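PDB 3U4Y: uncharacterized protein from Desulfotomaculum acetoxidans, which is of unknown function but folds as a seven-bladed beta-propeller, probably related to the lactonase family. Local coordinates for residues D41-N53 with I313-D325. Residues are numbered along the deposited sequence; the frame is centred on the assembly and turned at random.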
loop_
_atom_site.group_PDB
_atom_site.type_symbol
_atom_site.label_atom_id
_atom_site.label_comp_id
_atom_site.label_asym_id
_atom_site.label_seq_id
_atom_site.Cartn_x
_atom_site.Cartn_y
_atom_site.Cartn_z
ATOM N N ASP A 41 -1.670 -14.759 10.137
ATOM C CA ASP A 41 -0.513 -14.620 9.280
ATOM C C ASP A 41 -0.531 -13.226 8.595
ATOM O O ASP A 41 -0.592 -13.114 7.358
ATOM C CB ASP A 41 -0.624 -15.751 8.255
ATOM C CG ASP A 41 0.634 -15.976 7.505
ATOM O OD1 ASP A 41 1.714 -15.777 8.098
ATOM O OD2 ASP A 41 0.545 -16.353 6.319
ATOM N N PHE A 42 -0.484 -12.167 9.404
ATOM C CA PHE A 42 -0.781 -10.803 8.927
ATOM C C PHE A 42 0.221 -10.210 7.926
ATOM O O PHE A 42 1.431 -10.393 8.048
ATOM C CB PHE A 42 -0.951 -9.836 10.099
ATOM C CG PHE A 42 -2.225 -10.033 10.875
ATOM C CD1 PHE A 42 -3.399 -10.387 10.234
ATOM C CD2 PHE A 42 -2.243 -9.861 12.257
ATOM C CE1 PHE A 42 -4.569 -10.567 10.955
ATOM C CE2 PHE A 42 -3.404 -10.043 12.982
ATOM C CZ PHE A 42 -4.568 -10.398 12.328
ATOM N N VAL A 43 -0.304 -9.477 6.944
ATOM C CA VAL A 43 0.528 -8.879 5.906
ATOM C C VAL A 43 0.352 -7.359 5.804
ATOM O O VAL A 43 1.206 -6.614 6.269
ATOM C CB VAL A 43 0.335 -9.564 4.519
ATOM C CG1 VAL A 43 1.314 -9.004 3.517
ATOM C CG2 VAL A 43 0.521 -11.083 4.630
ATOM N N ASP A 44 -0.750 -6.903 5.211
ATOM C CA ASP A 44 -0.948 -5.467 4.948
ATOM C C ASP A 44 -2.241 -4.939 5.586
ATOM O O ASP A 44 -3.044 -5.723 6.097
ATOM C CB ASP A 44 -0.934 -5.182 3.429
ATOM C CG ASP A 44 -0.609 -3.724 3.094
ATOM O OD1 ASP A 44 -1.160 -3.187 2.097
ATOM O OD2 ASP A 44 0.211 -3.117 3.820
ATOM N N THR A 45 -2.417 -3.612 5.558
ATOM C CA THR A 45 -3.621 -2.931 6.057
ATOM C C THR A 45 -4.042 -1.790 5.163
ATOM O O THR A 45 -3.216 -1.123 4.532
ATOM C CB THR A 45 -3.410 -2.250 7.427
ATOM O OG1 THR A 45 -2.040 -1.859 7.577
ATOM C CG2 THR A 45 -3.799 -3.145 8.543
ATOM N N ALA A 46 -5.342 -1.539 5.152
ATOM C CA ALA A 46 -5.882 -0.316 4.583
ATOM C C ALA A 46 -6.678 0.356 5.679
ATOM O O ALA A 46 -6.946 -0.261 6.697
ATOM C CB ALA A 46 -6.759 -0.616 3.397
ATOM N N ILE A 47 -7.010 1.626 5.470
ATOM C CA ILE A 47 -7.851 2.402 6.380
ATOM C C ILE A 47 -8.863 3.172 5.553
ATOM O O ILE A 47 -8.692 3.356 4.355
ATOM C CB ILE A 47 -7.030 3.364 7.252
ATOM C CG1 ILE A 47 -7.808 3.759 8.489
ATOM C CG2 ILE A 47 -6.661 4.593 6.486
ATOM C CD1 ILE A 47 -6.941 4.383 9.531
ATOM N N THR A 48 -9.924 3.627 6.187
ATOM C CA THR A 48 -11.050 4.176 5.439
ATOM C C THR A 48 -10.976 5.735 5.299
ATOM O O THR A 48 -10.309 6.392 6.103
ATOM C CB THR A 48 -12.372 3.535 6.011
ATOM O OG1 THR A 48 -12.998 2.730 4.998
ATOM C CG2 THR A 48 -13.347 4.543 6.657
ATOM N N SER A 49 -11.563 6.319 4.250
ATOM C CA SER A 49 -11.530 7.788 4.099
ATOM C C SER A 49 -11.990 8.399 5.392
ATOM O O SER A 49 -11.262 9.129 6.072
ATOM C CB SER A 49 -12.518 8.257 3.042
ATOM O OG SER A 49 -12.066 7.981 1.738
ATOM N N ASP A 50 -13.269 8.123 5.642
ATOM C CA ASP A 50 -13.957 8.184 6.927
ATOM C C ASP A 50 -13.000 8.050 8.113
ATOM O O ASP A 50 -13.101 8.819 9.071
ATOM C CB ASP A 50 -15.009 7.067 6.912
ATOM C CG ASP A 50 -15.882 7.058 8.126
ATOM O OD1 ASP A 50 -17.035 6.589 8.014
ATOM O OD2 ASP A 50 -15.423 7.504 9.196
ATOM N N CYS A 51 -12.072 7.088 8.025
ATOM C CA CYS A 51 -11.041 6.840 9.048
ATOM C C CYS A 51 -11.560 5.917 10.158
ATOM O O CYS A 51 -10.869 5.657 11.155
ATOM C CB CYS A 51 -10.485 8.150 9.635
ATOM S SG CYS A 51 -8.774 8.517 9.181
ATOM N N SER A 52 -12.767 5.399 9.940
ATOM C CA SER A 52 -13.521 4.682 10.959
ATOM C C SER A 52 -13.270 3.172 10.967
ATOM O O SER A 52 -13.352 2.520 12.012
ATOM C CB SER A 52 -15.010 4.955 10.759
ATOM O OG SER A 52 -15.409 4.663 9.428
ATOM N N ASN A 53 -12.984 2.612 9.798
ATOM C CA ASN A 53 -12.746 1.182 9.691
ATOM C C ASN A 53 -11.416 0.819 9.064
ATOM O O ASN A 53 -10.937 1.468 8.138
ATOM C CB ASN A 53 -13.884 0.490 8.950
ATOM C CG ASN A 53 -15.129 0.421 9.777
ATOM O OD1 ASN A 53 -15.516 -0.648 10.275
ATOM N ND2 ASN A 53 -15.751 1.573 9.975
ATOM N N ILE A 313 7.340 -1.653 19.349
ATOM C CA ILE A 313 6.655 -2.253 18.203
ATOM C C ILE A 313 7.704 -2.910 17.328
ATOM O O ILE A 313 8.654 -2.255 16.904
ATOM C CB ILE A 313 5.910 -1.227 17.322
ATOM C CG1 ILE A 313 4.725 -0.596 18.052
ATOM C CG2 ILE A 313 5.396 -1.895 16.068
ATOM C CD1 ILE A 313 3.867 0.266 17.146
ATOM N N GLU A 314 7.538 -4.197 17.056
ATOM C CA GLU A 314 8.460 -4.912 16.193
ATOM C C GLU A 314 7.891 -4.917 14.777
ATOM O O GLU A 314 7.182 -5.829 14.362
ATOM C CB GLU A 314 8.693 -6.317 16.737
ATOM C CG GLU A 314 9.149 -6.317 18.202
ATOM C CD GLU A 314 9.319 -7.716 18.792
ATOM O OE1 GLU A 314 9.750 -7.816 19.963
ATOM O OE2 GLU A 314 9.020 -8.710 18.092
ATOM N N ALA A 315 8.187 -3.860 14.039
ATOM C CA ALA A 315 7.529 -3.652 12.768
ATOM C C ALA A 315 7.763 -4.849 11.879
ATOM O O ALA A 315 8.843 -5.426 11.891
ATOM C CB ALA A 315 8.037 -2.377 12.113
ATOM N N ASN A 316 6.748 -5.214 11.108
ATOM C CA ASN A 316 6.842 -6.357 10.228
ATOM C C ASN A 316 5.608 -6.454 9.347
ATOM O O ASN A 316 4.709 -7.223 9.603
ATOM C CB ASN A 316 6.985 -7.612 11.073
ATOM C CG ASN A 316 7.649 -8.753 10.336
ATOM O OD1 ASN A 316 7.804 -8.738 9.111
ATOM N ND2 ASN A 316 8.036 -9.767 11.087
ATOM N N GLY A 317 5.560 -5.662 8.296
ATOM C CA GLY A 317 4.386 -5.664 7.453
ATOM C C GLY A 317 3.913 -4.265 7.118
ATOM O O GLY A 317 4.612 -3.280 7.368
ATOM N N GLY A 318 2.716 -4.192 6.547
ATOM C CA GLY A 318 2.156 -2.946 6.073
ATOM C C GLY A 318 1.978 -1.907 7.163
ATOM O O GLY A 318 2.144 -2.188 8.357
ATOM N N ILE A 319 1.637 -0.695 6.735
ATOM C CA ILE A 319 1.424 0.422 7.637
ATOM C C ILE A 319 0.493 1.407 6.975
ATOM O O ILE A 319 0.583 1.635 5.766
ATOM C CB ILE A 319 2.744 1.127 7.984
ATOM C CG1 ILE A 319 2.485 2.493 8.615
ATOM C CG2 ILE A 319 3.603 1.308 6.755
ATOM C CD1 ILE A 319 3.740 3.089 9.230
ATOM N N ALA A 320 -0.408 1.978 7.772
ATOM C CA ALA A 320 -1.382 2.956 7.292
ATOM C C ALA A 320 -1.572 4.056 8.307
ATOM O O ALA A 320 -1.525 3.819 9.506
ATOM C CB ALA A 320 -2.711 2.303 7.000
ATOM N N ILE A 321 -1.791 5.269 7.827
ATOM C CA ILE A 321 -2.018 6.371 8.734
ATOM C C ILE A 321 -3.376 7.001 8.444
ATOM O O ILE A 321 -3.892 6.903 7.335
ATOM C CB ILE A 321 -0.863 7.377 8.666
ATOM C CG1 ILE A 321 0.445 6.670 9.023
ATOM C CG2 ILE A 321 -1.113 8.535 9.579
ATOM C CD1 ILE A 321 1.524 7.564 9.566
ATOM N N CYS A 322 -3.972 7.608 9.460
ATOM C CA CYS A 322 -5.293 8.196 9.332
ATOM C C CYS A 322 -5.248 9.433 8.447
ATOM O O CYS A 322 -4.441 10.336 8.681
ATOM C CB CYS A 322 -5.821 8.574 10.711
ATOM S SG CYS A 322 -7.515 9.138 10.655
ATOM N N HIS A 323 -6.107 9.474 7.431
ATOM C CA HIS A 323 -6.161 10.624 6.524
ATOM C C HIS A 323 -7.598 10.925 6.183
ATOM O O HIS A 323 -8.165 10.306 5.287
ATOM C CB HIS A 323 -5.415 10.339 5.211
ATOM C CG HIS A 323 -3.925 10.291 5.347
ATOM N ND1 HIS A 323 -3.142 9.408 4.635
ATOM C CD2 HIS A 323 -3.070 11.018 6.104
ATOM C CE1 HIS A 323 -1.875 9.585 4.956
ATOM N NE2 HIS A 323 -1.801 10.561 5.843
ATOM N N PRO A 324 -8.210 11.865 6.904
ATOM C CA PRO A 324 -9.574 12.201 6.493
ATOM C C PRO A 324 -9.603 13.043 5.220
ATOM O O PRO A 324 -8.670 13.805 4.931
ATOM C CB PRO A 324 -10.119 12.975 7.678
ATOM C CG PRO A 324 -8.925 13.396 8.473
ATOM C CD PRO A 324 -7.841 12.441 8.208
ATOM N N ASP A 325 -10.673 12.868 4.452
ATOM C CA ASP A 325 -10.874 13.614 3.219
ATOM C C ASP A 325 -12.205 13.215 2.585
ATOM O O ASP A 325 -12.757 12.156 2.895
ATOM C CB ASP A 325 -9.726 13.363 2.238
ATOM C CG ASP A 325 -9.430 14.577 1.367
ATOM O OD1 ASP A 325 -10.151 14.794 0.362
ATOM O OD2 ASP A 325 -8.473 15.314 1.692
#
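Strands 42-47 and 319-321 run side by side in nearly the same direction, 13° apart with their axes 6.1 Å from each other, yet they belong to different sheets of a seven-bladed beta-propeller. Strand 319-321 comes back from the C-terminal end of the chain to pair with 11-16, closing the ring in the blade that also holds 21-26 and 32-37, while 42-47 is an outermost strand of the next blade.

One backbone bond joins the two edges: Gly318 N donates to Val43 O at 2.9 Å, almost perfectly straight and in the carbonyl plane. Beside it the carboxylate of Asp44 lies against Gly318, OD2 nearest its CA. Ser290 OG hydrogen-bonds Gly317 O.

Further along, side chains pack between the blades. The CB atoms of Thr45 and Ile47 are directed at 319-321; Thr45 OG1 lies 3.9 Å from Ile319 N, with no hydrogen bond between them. Ile47 CB sits 4.5 Å from Ala320 CB, and its two branches divide the work: CG2 meets Ile321 O, whereas CG1, anti to the backbone N (chi1 -159°), carries CD1 to Cys322 CA. Val54 of the neighbouring strand also packs on Ile47.

Past the strands, Pro324 CA makes a CA-H...O contact with Ser49 O at 3.5 Å, and the His323 ring leads off to bond Leu280 O through NE2. The disulfide Cys51-Cys322 ties the two segments covalently, Cys51 SG to Cys322 SG 2.0 Å, and Cys51 SG also lies 4.1 Å from Pro324 CD.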